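Local coordinates for type 2A phosphatase-associated protein 42 (Saccharomyces cerevisiae, PDB 2V0P) that inhibits the PP2A-type phosphatase Sit4 and takes part in negative regulation of the TOR pathway in response to the available nitrogen source, at residues E6-I11 and I70-V75; E30-L35 and S84-N89; E109-F114 and N217-N222; P126-K131 and F211-I216. All coordinates share one frame; numbering follows the deposited sequence.

Contact 1 of 4, residues E6-I11 and I70-V75; sequences EQFNDI and IKFLAV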
loop_
_atom_site.group_PDB
_atom_site.type_symbol
_atom_site.label_atom_id
_atom_site.label_comp_id
_atom_site.label_asym_id
_atom_site.label_seq_id
_atom_site.Cartn_x
_atom_site.Cartn_y
_atom_site.Cartn_z
ATOM N N GLU A 6 25.088 26.439 -16.128
ATOM C CA GLU A 6 24.412 26.265 -17.380
ATOM C C GLU A 6 24.033 24.801 -17.487
ATOM O O GLU A 6 22.895 24.508 -17.824
ATOM C CB GLU A 6 25.325 26.633 -18.544
ATOM C CG GLU A 6 25.309 28.097 -18.933
ATOM C CD GLU A 6 26.455 28.464 -19.880
ATOM O OE1 GLU A 6 27.081 29.528 -19.671
ATOM O OE2 GLU A 6 26.725 27.694 -20.840
ATOM N N GLN A 7 24.988 23.932 -17.142
ATOM C CA GLN A 7 24.833 22.542 -17.102
ATOM C C GLN A 7 23.662 22.111 -16.197
ATOM O O GLN A 7 22.826 21.314 -16.616
ATOM C CB GLN A 7 26.122 21.904 -16.675
ATOM C CG GLN A 7 27.176 21.882 -17.836
ATOM C CD GLN A 7 28.331 20.974 -17.531
ATOM O OE1 GLN A 7 28.758 20.870 -16.387
ATOM N NE2 GLN A 7 28.849 20.313 -18.542
ATOM N N PHE A 8 23.661 22.609 -14.965
ATOM C CA PHE A 8 22.524 22.421 -14.036
ATOM C C PHE A 8 21.203 22.867 -14.542
ATOM O O PHE A 8 20.215 22.061 -14.501
ATOM C CB PHE A 8 22.778 22.976 -12.672
ATOM C CG PHE A 8 22.030 22.243 -11.599
ATOM C CD1 PHE A 8 21.666 20.903 -11.788
ATOM C CD2 PHE A 8 21.696 22.846 -10.448
ATOM C CE1 PHE A 8 20.965 20.224 -10.815
ATOM C CE2 PHE A 8 21.007 22.182 -9.466
ATOM C CZ PHE A 8 20.645 20.886 -9.637
ATOM N N ASN A 9 21.176 24.092 -15.053
ATOM C CA ASN A 9 20.007 24.657 -15.711
ATOM C C ASN A 9 19.459 23.820 -16.876
ATOM O O ASN A 9 18.259 23.650 -16.991
ATOM C CB ASN A 9 20.238 26.113 -16.139
ATOM C CG ASN A 9 20.398 27.053 -14.943
ATOM O OD1 ASN A 9 20.257 26.642 -13.834
ATOM N ND2 ASN A 9 20.752 28.302 -15.196
ATOM N N ASP A 10 20.342 23.304 -17.724
ATOM C CA ASP A 10 19.908 22.414 -18.809
ATOM C C ASP A 10 19.301 21.121 -18.258
ATOM O O ASP A 10 18.295 20.684 -18.754
ATOM C CB ASP A 10 21.047 22.113 -19.787
ATOM C CG ASP A 10 21.514 23.339 -20.534
ATOM O OD1 ASP A 10 20.844 24.396 -20.445
ATOM O OD2 ASP A 10 22.554 23.250 -21.242
ATOM N N ILE A 11 19.903 20.554 -17.235
ATOM C CA ILE A 11 19.434 19.343 -16.582
ATOM C C ILE A 11 18.011 19.588 -16.060
ATOM O O ILE A 11 17.085 18.800 -16.356
ATOM C CB ILE A 11 20.415 18.814 -15.509
ATOM C CG1 ILE A 11 21.655 18.230 -16.200
ATOM C CG2 ILE A 11 19.710 17.731 -14.598
ATOM C CD1 ILE A 11 22.889 18.114 -15.408
ATOM N N ILE A 70 23.730 28.189 -4.568
ATOM C CA ILE A 70 22.771 27.681 -3.601
ATOM C C ILE A 70 21.958 26.585 -4.359
ATOM O O ILE A 70 21.633 25.605 -3.757
ATOM C CB ILE A 70 21.885 28.798 -3.092
ATOM C CG1 ILE A 70 22.680 29.717 -2.130
ATOM C CG2 ILE A 70 20.616 28.243 -2.404
ATOM C CD1 ILE A 70 21.845 30.823 -1.550
ATOM N N LYS A 71 21.673 26.815 -5.634
ATOM C CA LYS A 71 20.979 25.906 -6.550
ATOM C C LYS A 71 21.495 24.469 -6.413
ATOM O O LYS A 71 20.751 23.554 -6.436
ATOM C CB LYS A 71 21.279 26.293 -8.005
ATOM C CG LYS A 71 20.276 27.210 -8.647
ATOM C CD LYS A 71 20.811 27.879 -9.954
ATOM C CE LYS A 71 22.142 27.318 -10.518
ATOM N NZ LYS A 71 23.276 28.373 -10.410
ATOM N N PHE A 72 22.809 24.339 -6.306
ATOM C CA PHE A 72 23.520 23.086 -6.356
ATOM C C PHE A 72 23.270 22.196 -5.152
ATOM O O PHE A 72 23.574 21.054 -5.203
ATOM C CB PHE A 72 25.021 23.338 -6.418
ATOM C CG PHE A 72 25.458 24.166 -7.617
ATOM C CD1 PHE A 72 24.910 23.952 -8.861
ATOM C CD2 PHE A 72 26.386 25.177 -7.463
ATOM C CE1 PHE A 72 25.284 24.735 -9.950
ATOM C CE2 PHE A 72 26.804 25.946 -8.549
ATOM C CZ PHE A 72 26.241 25.730 -9.788
ATOM N N LEU A 73 22.867 22.750 -4.039
ATOM C CA LEU A 73 22.565 21.953 -2.875
ATOM C C LEU A 73 21.395 20.996 -3.310
ATOM O O LEU A 73 21.140 19.973 -2.674
ATOM C CB LEU A 73 22.090 22.881 -1.750
ATOM C CG LEU A 73 23.158 23.708 -0.994
ATOM C CD1 LEU A 73 22.547 24.653 0.034
ATOM C CD2 LEU A 73 24.203 22.817 -0.320
ATOM N N ALA A 74 20.687 21.357 -4.350
ATOM C CA ALA A 74 19.588 20.433 -4.885
ATOM C C ALA A 74 19.979 19.297 -5.882
ATOM O O ALA A 74 19.095 18.554 -6.380
ATOM C CB ALA A 74 18.502 21.181 -5.410
ATOM N N VAL A 75 21.253 19.148 -6.167
ATOM C CA VAL A 75 21.680 18.108 -7.083
ATOM C C VAL A 75 21.168 16.706 -6.606
ATOM O O VAL A 75 20.617 16.020 -7.356
ATOM C CB VAL A 75 23.177 18.048 -7.361
ATOM C CG1 VAL A 75 23.746 19.411 -7.775
ATOM C CG2 VAL A 75 23.949 17.466 -6.259
#
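Lys71 NZ makes two hydrogen bonds, to Ala68 O and to Thr5 OG1, and the chain that carries it runs past Asn9. The Asn9 amide oxygen takes no bond from it. OD1 lies 3.9 Å from Lys71 CE, and the two side chains cross at about a right angle. The main apolar contact is made by Phe8. Its CG points away from the backbone N (chi1 -151°), which sends the ring from helix 4-19 into segment 70-75. Lys71 O meets that ring at the edge and in its plane, 3.3 Å from Phe8 CE2. Val75 CG1 lies over one face, 3.9 Å from Phe8 CZ. Phe72 comes in obliquely. The ring centroids are 6.0 Å apart and the planes are turned by 42°. Phe8 CD2 sits at the edge of the Phe72 ring, 3.8 Å from Phe72 CD1. Leu42 of helix 29-52 also packs on Phe8, and Ile49 of the same helix packs on Phe72. Phe8 thus joins helix 4-19 to the segment leading into helix 75-83, and helix 29-52 packs on the same rings. The arrangement belongs to the tetratricopeptide repeat-like, all-helical fold of this N-terminal domain.

Contact 2 of 4, residues E30-L35 and S84-N89; sequences EYQGLL and SRRQSN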
loop_
_atom_site.group_PDB
_atom_site.type_symbol
_atom_site.label_atom_id
_atom_site.label_comp_id
_atom_site.label_asym_id
_atom_site.label_seq_id
_atom_site.Cartn_x
_atom_site.Cartn_y
_atom_site.Cartn_z
ATOM N N GLU A 30 13.136 5.721 -25.865
ATOM C CA GLU A 30 13.264 7.144 -26.093
ATOM C C GLU A 30 13.182 7.818 -24.724
ATOM O O GLU A 30 14.034 8.584 -24.411
ATOM C CB GLU A 30 12.196 7.704 -27.040
ATOM C CG GLU A 30 12.307 7.331 -28.467
ATOM C CD GLU A 30 11.833 5.918 -28.778
ATOM O OE1 GLU A 30 11.065 5.345 -27.962
ATOM O OE2 GLU A 30 12.232 5.396 -29.844
ATOM N N TYR A 31 12.202 7.469 -23.888
ATOM C CA TYR A 31 12.162 8.034 -22.534
ATOM C C TYR A 31 13.336 7.596 -21.642
ATOM O O TYR A 31 13.974 8.411 -21.030
ATOM C CB TYR A 31 10.784 7.797 -21.848
ATOM C CG TYR A 31 10.670 8.379 -20.460
ATOM C CD1 TYR A 31 10.251 9.686 -20.271
ATOM C CD2 TYR A 31 10.976 7.638 -19.352
ATOM C CE1 TYR A 31 10.205 10.234 -19.057
ATOM C CE2 TYR A 31 10.901 8.184 -18.101
ATOM C CZ TYR A 31 10.509 9.501 -17.968
ATOM O OH TYR A 31 10.399 10.072 -16.735
ATOM N N GLN A 32 13.601 6.307 -21.533
ATOM C CA GLN A 32 14.607 5.837 -20.621
ATOM C C GLN A 32 16.017 6.335 -21.079
ATOM O O GLN A 32 16.889 6.586 -20.251
ATOM C CB GLN A 32 14.596 4.324 -20.518
ATOM C CG GLN A 32 13.411 3.730 -19.780
ATOM C CD GLN A 32 13.313 4.284 -18.400
ATOM O OE1 GLN A 32 14.284 4.282 -17.648
ATOM N NE2 GLN A 32 12.174 4.809 -18.077
ATOM N N GLY A 33 16.184 6.421 -22.394
ATOM C CA GLY A 33 17.395 6.858 -23.056
ATOM C C GLY A 33 17.765 8.260 -22.605
ATOM O O GLY A 33 18.841 8.446 -22.123
ATOM N N LEU A 34 16.850 9.211 -22.741
ATOM C CA LEU A 34 17.038 10.609 -22.244
ATOM C C LEU A 34 17.185 10.671 -20.735
ATOM O O LEU A 34 18.001 11.437 -20.202
ATOM C CB LEU A 34 15.880 11.506 -22.673
ATOM C CG LEU A 34 15.870 12.972 -22.236
ATOM C CD1 LEU A 34 17.105 13.673 -22.824
ATOM C CD2 LEU A 34 14.616 13.582 -22.782
ATOM N N LEU A 35 16.425 9.834 -20.025
ATOM C CA LEU A 35 16.511 9.808 -18.592
ATOM C C LEU A 35 17.902 9.363 -18.129
ATOM O O LEU A 35 18.522 10.012 -17.291
ATOM C CB LEU A 35 15.354 8.964 -17.978
ATOM C CG LEU A 35 15.307 8.873 -16.467
ATOM C CD1 LEU A 35 14.800 10.137 -15.807
ATOM C CD2 LEU A 35 14.496 7.713 -16.059
ATOM N N SER A 84 14.120 7.661 -9.565
ATOM C CA SER A 84 12.871 6.932 -9.256
ATOM C C SER A 84 12.078 6.576 -10.520
ATOM O O SER A 84 11.187 5.715 -10.487
ATOM C CB SER A 84 12.025 7.753 -8.288
ATOM O OG SER A 84 11.527 8.873 -8.929
ATOM N N ARG A 85 12.464 7.198 -11.650
ATOM C CA ARG A 85 11.744 7.098 -12.874
ATOM C C ARG A 85 12.345 6.049 -13.887
ATOM O O ARG A 85 11.746 5.771 -14.884
ATOM C CB ARG A 85 11.621 8.471 -13.530
ATOM C CG ARG A 85 10.538 9.356 -13.038
ATOM C CD ARG A 85 10.789 10.821 -13.353
ATOM N NE ARG A 85 9.631 11.623 -12.958
ATOM C CZ ARG A 85 9.367 12.015 -11.724
ATOM N NH1 ARG A 85 10.196 11.746 -10.732
ATOM N NH2 ARG A 85 8.256 12.695 -11.464
ATOM N N ARG A 86 13.517 5.521 -13.568
ATOM C CA ARG A 86 14.211 4.526 -14.350
ATOM C C ARG A 86 13.440 3.206 -14.334
ATOM O O ARG A 86 12.843 2.867 -13.350
ATOM C CB ARG A 86 15.618 4.334 -13.790
ATOM C CG ARG A 86 16.529 5.516 -14.112
ATOM C CD ARG A 86 17.039 5.409 -15.572
ATOM N NE ARG A 86 18.064 4.401 -15.762
ATOM C CZ ARG A 86 18.122 3.573 -16.811
ATOM N NH1 ARG A 86 17.194 3.608 -17.759
ATOM N NH2 ARG A 86 19.110 2.689 -16.912
ATOM N N GLN A 87 13.463 2.513 -15.456
ATOM C CA GLN A 87 12.907 1.177 -15.567
ATOM C C GLN A 87 13.801 0.324 -16.463
ATOM O O GLN A 87 14.415 0.818 -17.428
ATOM C CB GLN A 87 11.521 1.213 -16.221
ATOM C CG GLN A 87 10.540 2.016 -15.549
ATOM C CD GLN A 87 9.174 1.845 -16.154
ATOM O OE1 GLN A 87 8.920 0.921 -16.965
ATOM N NE2 GLN A 87 8.266 2.706 -15.742
ATOM N N SER A 88 13.860 -0.951 -16.159
ATOM C CA SER A 88 14.626 -1.877 -17.010
ATOM C C SER A 88 13.732 -2.414 -18.112
ATOM O O SER A 88 12.517 -2.476 -17.940
ATOM C CB SER A 88 15.187 -3.005 -16.177
ATOM O OG SER A 88 15.625 -4.054 -16.996
ATOM N N ASN A 89 14.334 -2.776 -19.236
ATOM C CA ASN A 89 13.630 -3.465 -20.328
ATOM C C ASN A 89 14.165 -4.884 -20.585
ATOM O O ASN A 89 13.781 -5.553 -21.559
ATOM C CB ASN A 89 13.641 -2.610 -21.605
ATOM C CG ASN A 89 12.565 -1.519 -21.584
ATOM O OD1 ASN A 89 12.856 -0.330 -21.779
ATOM N ND2 ASN A 89 11.308 -1.926 -21.333
#
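An interhelical loop is fastened here to a helix of the tetratricopeptide repeat-like fold: 84-89 links helix 75-83 to helix 93-120, and Gln32 of helix 29-52 holds it. Gln32 OE1 accepts two hydrogen bonds. Gln87 N gives one at 2.9 Å, fairly straight at 159°, from above the carbonyl plane. Arg86 NH1 gives the other at 3.0 Å, in the carbonyl plane on a lone pair, but bent to 140°. The Gln32 chain is bent at chi2 (-57°), which brings the amide against the loop. Gln32 NE2 reaches Arg85 O at 3.4 Å, a weak bond; its stronger partner is Gln26 O. Replacing Gln32 by a leucine would probably leave Gln87 N and Arg86 NH1 without this acceptor and free the loop to shift. Beside the amide, Leu35 CD2 packs 3.5 Å from Arg86 CD. Tyr31 OH lies 3.5 Å from Arg85 CD and is hydrogen-bonded to Leu19 O, while Arg85 NH1 bonds Leu81 O. Arg85 also packs on Lys154 of the second subunit. A side-chain amide thus ties a helix to the backbone of an interhelical loop in the tetratricopeptide repeat-like fold.

Contact 3 of 4, residues E109-F114 and N217-N222; sequences ESFINF and NNIEQN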
loop_
_atom_site.group_PDB
_atom_site.type_symbol
_atom_site.label_atom_id
_atom_site.label_comp_id
_atom_site.label_asym_id
_atom_site.label_seq_id
_atom_site.Cartn_x
_atom_site.Cartn_y
_atom_site.Cartn_z
ATOM N N GLU A 109 18.047 6.848 -1.428
ATOM C CA GLU A 109 19.349 7.221 -0.949
ATOM C C GLU A 109 19.673 8.681 -1.363
ATOM O O GLU A 109 20.119 9.423 -0.511
ATOM C CB GLU A 109 20.433 6.280 -1.424
ATOM C CG GLU A 109 21.725 6.395 -0.710
ATOM C CD GLU A 109 22.631 5.201 -0.970
ATOM O OE1 GLU A 109 22.102 4.094 -1.263
ATOM O OE2 GLU A 109 23.876 5.362 -0.864
ATOM N N SER A 110 19.472 9.029 -2.626
ATOM C CA SER A 110 19.729 10.374 -3.099
ATOM C C SER A 110 18.889 11.384 -2.314
ATOM O O SER A 110 19.386 12.425 -1.906
ATOM C CB SER A 110 19.476 10.556 -4.585
ATOM O OG SER A 110 20.482 9.980 -5.332
ATOM N N PHE A 111 17.619 11.077 -2.147
ATOM C CA PHE A 111 16.715 11.948 -1.374
ATOM C C PHE A 111 17.257 12.157 0.026
ATOM O O PHE A 111 17.219 13.256 0.520
ATOM C CB PHE A 111 15.272 11.379 -1.369
ATOM C CG PHE A 111 14.487 11.691 -2.607
ATOM C CD1 PHE A 111 14.319 13.003 -3.031
ATOM C CD2 PHE A 111 13.833 10.674 -3.309
ATOM C CE1 PHE A 111 13.609 13.313 -4.163
ATOM C CE2 PHE A 111 13.124 10.966 -4.447
ATOM C CZ PHE A 111 13.001 12.321 -4.895
ATOM N N ILE A 112 17.778 11.107 0.655
ATOM C CA ILE A 112 18.323 11.214 2.002
ATOM C C ILE A 112 19.669 12.012 2.093
ATOM O O ILE A 112 19.876 12.830 2.983
ATOM C CB ILE A 112 18.328 9.835 2.715
ATOM C CG1 ILE A 112 16.853 9.326 2.820
ATOM C CG2 ILE A 112 18.966 9.927 4.065
ATOM C CD1 ILE A 112 16.700 8.001 3.513
ATOM N N ASN A 113 20.538 11.768 1.124
ATOM C CA ASN A 113 21.708 12.608 0.862
ATOM C C ASN A 113 21.341 14.100 0.833
ATOM O O ASN A 113 21.920 14.846 1.546
ATOM C CB ASN A 113 22.352 12.168 -0.467
ATOM C CG ASN A 113 23.053 10.854 -0.357
ATOM O OD1 ASN A 113 23.205 10.345 0.718
ATOM N ND2 ASN A 113 23.533 10.306 -1.489
ATOM N N PHE A 114 20.325 14.478 0.059
ATOM C CA PHE A 114 19.846 15.820 -0.065
ATOM C C PHE A 114 19.451 16.411 1.329
ATOM O O PHE A 114 19.902 17.423 1.645
ATOM C CB PHE A 114 18.712 15.890 -1.053
ATOM C CG PHE A 114 18.003 17.224 -1.124
ATOM C CD1 PHE A 114 18.698 18.413 -1.463
ATOM C CD2 PHE A 114 16.638 17.300 -0.903
ATOM C CE1 PHE A 114 18.050 19.627 -1.521
ATOM C CE2 PHE A 114 15.953 18.570 -1.010
ATOM C CZ PHE A 114 16.693 19.738 -1.302
ATOM N N ASN A 217 7.350 13.317 0.659
ATOM C CA ASN A 217 6.366 12.648 -0.172
ATOM C C ASN A 217 6.955 11.639 -1.123
ATOM O O ASN A 217 6.381 10.608 -1.376
ATOM C CB ASN A 217 5.536 13.622 -0.966
ATOM C CG ASN A 217 4.524 14.365 -0.085
ATOM O OD1 ASN A 217 4.025 13.834 0.897
ATOM N ND2 ASN A 217 4.231 15.574 -0.450
ATOM N N ASN A 218 8.106 11.975 -1.677
ATOM C CA ASN A 218 8.729 11.082 -2.580
ATOM C C ASN A 218 9.350 9.921 -1.854
ATOM O O ASN A 218 9.337 8.790 -2.383
ATOM C CB ASN A 218 9.760 11.843 -3.446
ATOM C CG ASN A 218 9.171 12.996 -4.158
ATOM O OD1 ASN A 218 8.067 12.979 -4.537
ATOM N ND2 ASN A 218 9.936 14.081 -4.269
ATOM N N ILE A 219 9.937 10.172 -0.679
ATOM C CA ILE A 219 10.544 9.117 0.052
ATOM C C ILE A 219 9.361 8.121 0.446
ATOM O O ILE A 219 9.537 6.984 0.352
ATOM C CB ILE A 219 11.292 9.547 1.279
ATOM C CG1 ILE A 219 12.672 10.178 0.861
ATOM C CG2 ILE A 219 11.613 8.352 2.185
ATOM C CD1 ILE A 219 13.371 10.872 1.942
ATOM N N GLU A 220 8.247 8.633 0.866
ATOM C CA GLU A 220 7.080 7.748 1.304
ATOM C C GLU A 220 6.600 6.881 0.132
ATOM O O GLU A 220 6.448 5.619 0.262
ATOM C CB GLU A 220 5.939 8.610 1.863
ATOM C CG GLU A 220 4.929 7.819 2.693
ATOM C CD GLU A 220 3.581 8.494 2.827
ATOM O OE1 GLU A 220 3.309 9.525 2.174
ATOM O OE2 GLU A 220 2.773 7.967 3.582
ATOM N N GLN A 221 6.400 7.524 -1.007
ATOM C CA GLN A 221 5.879 6.888 -2.183
ATOM C C GLN A 221 6.867 5.828 -2.622
ATOM O O GLN A 221 6.461 4.750 -2.872
ATOM C CB GLN A 221 5.638 7.877 -3.287
ATOM C CG GLN A 221 5.548 7.275 -4.650
ATOM C CD GLN A 221 4.275 6.433 -4.842
ATOM O OE1 GLN A 221 3.217 6.756 -4.310
ATOM N NE2 GLN A 221 4.385 5.369 -5.613
ATOM N N ASN A 222 8.164 6.127 -2.624
ATOM C CA ASN A 222 9.121 5.129 -3.073
ATOM C C ASN A 222 9.299 3.932 -2.111
ATOM O O ASN A 222 9.532 2.827 -2.525
ATOM C CB ASN A 222 10.471 5.812 -3.436
ATOM C CG ASN A 222 10.369 6.738 -4.638
ATOM O OD1 ASN A 222 9.346 6.848 -5.278
ATOM N ND2 ASN A 222 11.424 7.444 -4.908
#
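Phe111 is the first residue of 109-114 to meet 217-222, and it does so with both its stem and its ring. Phe111 CB lies 3.6 Å from Ile219 CG1, and the two side chains slide past each other in opposite directions. Further out, the ring reaches Asn218. Phe111 CZ is 3.6 Å from Asn218 CB, an approach oblique to the ring. The Asn218 amide is turned 37° from the ring plane, and its ND2 also comes within 3.6 Å of Phe111 CZ. That nitrogen has its polar partner in Asp214 OD2, which helps to fix the amide where it leans on the ring. Asn222, one turn further along, brings its ND2 to the ring edge, 3.9 Å from Phe111 CE2. The Phe111 side chain also packs on Tyr77 and Leu81 of helix 75-83. Ile112 follows, and its part is smaller. Its CG1 lies 3.9 Å from Ile219 CD1, and the two chains cross at about a right angle. Ile219 serves both neighbours because its chain is extended at chi2 (168°). That carries CD1 to a point 3.9 Å from Phe111 CB as well as beside Ile112. No hydrogen bond joins the two segments. The Asn222 side chain is about 7 Å from a bound zinc ion, too far to be a ligand. The helix axes approach to 10.1 Å and run nearly antiparallel, at 155°. This is helix-against-helix packing of a tetratricopeptide repeat-like fold, with helix 93-120 laid along the long helix 199-231.

Contact 4 of 4, residues P126-K131 and F211-I216; sequences PLVGEK and FSLDTI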
loop_
_atom_site.group_PDB
_atom_site.type_symbol
_atom_site.label_atom_id
_atom_site.label_comp_id
_atom_site.label_asym_id
_atom_site.label_seq_id
_atom_site.Cartn_x
_atom_site.Cartn_y
_atom_site.Cartn_z
ATOM N N PRO A 126 12.307 21.913 10.740
ATOM C CA PRO A 126 12.352 20.905 11.783
ATOM C C PRO A 126 11.316 19.775 11.558
ATOM O O PRO A 126 11.527 18.670 12.017
ATOM C CB PRO A 126 12.099 21.701 13.044
ATOM C CG PRO A 126 11.314 22.868 12.599
ATOM C CD PRO A 126 11.791 23.199 11.240
ATOM N N LEU A 127 10.239 20.055 10.834
ATOM C CA LEU A 127 9.263 19.068 10.460
ATOM C C LEU A 127 9.930 17.972 9.619
ATOM O O LEU A 127 9.633 16.768 9.753
ATOM C CB LEU A 127 8.143 19.723 9.665
ATOM C CG LEU A 127 6.900 18.862 9.304
ATOM C CD1 LEU A 127 5.662 19.709 9.105
ATOM C CD2 LEU A 127 7.137 18.015 8.065
ATOM N N VAL A 128 10.838 18.392 8.742
ATOM C CA VAL A 128 11.481 17.439 7.851
ATOM C C VAL A 128 12.563 16.755 8.602
ATOM O O VAL A 128 12.756 15.555 8.455
ATOM C CB VAL A 128 12.005 18.114 6.570
ATOM C CG1 VAL A 128 12.794 17.112 5.690
ATOM C CG2 VAL A 128 10.862 18.679 5.767
ATOM N N GLY A 129 13.279 17.509 9.424
ATOM C CA GLY A 129 14.362 16.990 10.218
ATOM C C GLY A 129 13.960 15.954 11.230
ATOM O O GLY A 129 14.736 15.055 11.517
ATOM N N GLU A 130 12.743 16.071 11.791
ATOM C CA GLU A 130 12.284 15.096 12.768
ATOM C C GLU A 130 12.130 13.724 12.101
ATOM O O GLU A 130 12.502 12.708 12.666
ATOM C CB GLU A 130 10.971 15.544 13.368
ATOM C CG GLU A 130 10.613 14.793 14.607
ATOM C CD GLU A 130 9.116 14.747 14.827
ATOM O OE1 GLU A 130 8.369 15.106 13.887
ATOM O OE2 GLU A 130 8.688 14.349 15.927
ATOM N N LYS A 131 11.582 13.740 10.901
ATOM C CA LYS A 131 11.441 12.554 10.054
ATOM C C LYS A 131 12.769 11.967 9.678
ATOM O O LYS A 131 12.981 10.788 9.901
ATOM C CB LYS A 131 10.609 12.864 8.836
ATOM C CG LYS A 131 9.197 13.244 9.150
ATOM C CD LYS A 131 8.375 13.309 7.927
ATOM C CE LYS A 131 7.073 14.084 8.122
ATOM N NZ LYS A 131 6.439 13.813 9.426
ATOM N N PHE A 211 11.587 21.890 -1.886
ATOM C CA PHE A 211 12.193 20.591 -2.179
ATOM C C PHE A 211 12.280 19.614 -0.994
ATOM O O PHE A 211 11.970 18.421 -1.147
ATOM C CB PHE A 211 13.530 20.772 -2.880
ATOM C CG PHE A 211 13.439 21.466 -4.181
ATOM C CD1 PHE A 211 12.267 21.600 -4.847
ATOM C CD2 PHE A 211 14.631 21.940 -4.796
ATOM C CE1 PHE A 211 12.214 22.232 -6.121
ATOM C CE2 PHE A 211 14.601 22.549 -6.022
ATOM C CZ PHE A 211 13.404 22.714 -6.697
ATOM N N SER A 212 12.675 20.100 0.172
ATOM C CA SER A 212 12.794 19.275 1.329
ATOM C C SER A 212 11.413 18.729 1.762
ATOM O O SER A 212 11.324 17.576 2.151
ATOM C CB SER A 212 13.478 20.029 2.480
ATOM O OG SER A 212 12.562 20.888 3.085
ATOM N N LEU A 213 10.366 19.528 1.643
ATOM C CA LEU A 213 9.040 19.064 1.957
ATOM C C LEU A 213 8.582 18.029 0.872
ATOM O O LEU A 213 8.169 16.983 1.245
ATOM C CB LEU A 213 8.089 20.219 2.133
ATOM C CG LEU A 213 8.455 21.001 3.426
ATOM C CD1 LEU A 213 7.994 22.389 3.275
ATOM C CD2 LEU A 213 7.786 20.373 4.672
ATOM N N ASP A 214 8.707 18.348 -0.415
ATOM C CA ASP A 214 8.383 17.463 -1.501
ATOM C C ASP A 214 9.043 16.125 -1.299
ATOM O O ASP A 214 8.411 15.127 -1.487
ATOM C CB ASP A 214 8.872 18.040 -2.859
ATOM C CG ASP A 214 8.333 17.238 -4.073
ATOM O OD1 ASP A 214 7.094 17.017 -4.128
ATOM O OD2 ASP A 214 9.130 16.849 -4.958
ATOM N N THR A 215 10.303 16.121 -0.889
ATOM C CA THR A 215 11.133 14.925 -0.637
ATOM C C THR A 215 10.456 13.933 0.298
ATOM O O THR A 215 10.469 12.741 0.048
ATOM C CB THR A 215 12.560 15.339 -0.121
ATOM O OG1 THR A 215 13.206 15.991 -1.183
ATOM C CG2 THR A 215 13.444 14.171 0.293
ATOM N N ILE A 216 9.850 14.419 1.373
ATOM C CA ILE A 216 9.207 13.502 2.274
ATOM C C ILE A 216 8.133 12.684 1.505
ATOM O O ILE A 216 8.092 11.516 1.674
ATOM C CB ILE A 216 8.636 14.191 3.539
ATOM C CG1 ILE A 216 9.761 14.766 4.423
ATOM C CG2 ILE A 216 7.721 13.227 4.318
ATOM C CD1 ILE A 216 10.826 13.840 4.854
#
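Val128 meets a flat group in the peptide carbonyl of Ser212: its CG2 lies 3.8 Å from Ser212 O, and its CG1 is almost as near. No aromatic ring lies between the segments, for the Phe211 ring is directed elsewhere and stacks on Tyr77. The pair belongs to the tetratricopeptide repeat-like fold. Short helix 126-133 packs on long helix 199-231, with axes 9.8 Å apart and 39° from parallel. The rest of the contact is aliphatic. Val128 CG2 touches Leu213 CD2 at 3.7 Å, while Leu127 CD2 comes to the same Leu213 methyl from further off. Val128 CG1 lies 3.9 Å from Ile216 CD1, and the two chains slide past each other in opposite directions. The Lys131 chain crosses Ile216 at a slant, with CD 3.7 Å from Ile216 CG2. With an alanine at Ile216, Val128 CG1 and the Lys131 methylenes would probably lose the Ile216 methyls they rest on, and a gap would be likely to open between the helices. Tyr147 also covers part of both Ile216 and Lys131. Within helix 199-231, Phe211 O accepts from Thr215 N and Thr215 OG1 on opposite faces of its plane, the hydroxyl bond being 2.7 Å long.

Contact 3 lies deepest, about 5 Å from the chain centre to its own centre. Contact 4 follows at about 10 Å, contact 1 at about 14 Å and contact 2 at about 17 Å. Contacts 3 and 4 both use helix 199-231, one with an antiparallel partner and one with a more nearly parallel partner. Phe114 packs on Phe211 of contact 4 and on Leu73 and Ala74 of contact 1. Ser84 of contact 2 touches Asn222 of contact 3. Contacts 1, 3 and 4 are buried, with no hydrogen bonds across their segments. Contact 2, partly buried, instead relies on one glutamine amide bonded to an arginine and to the loop backbone.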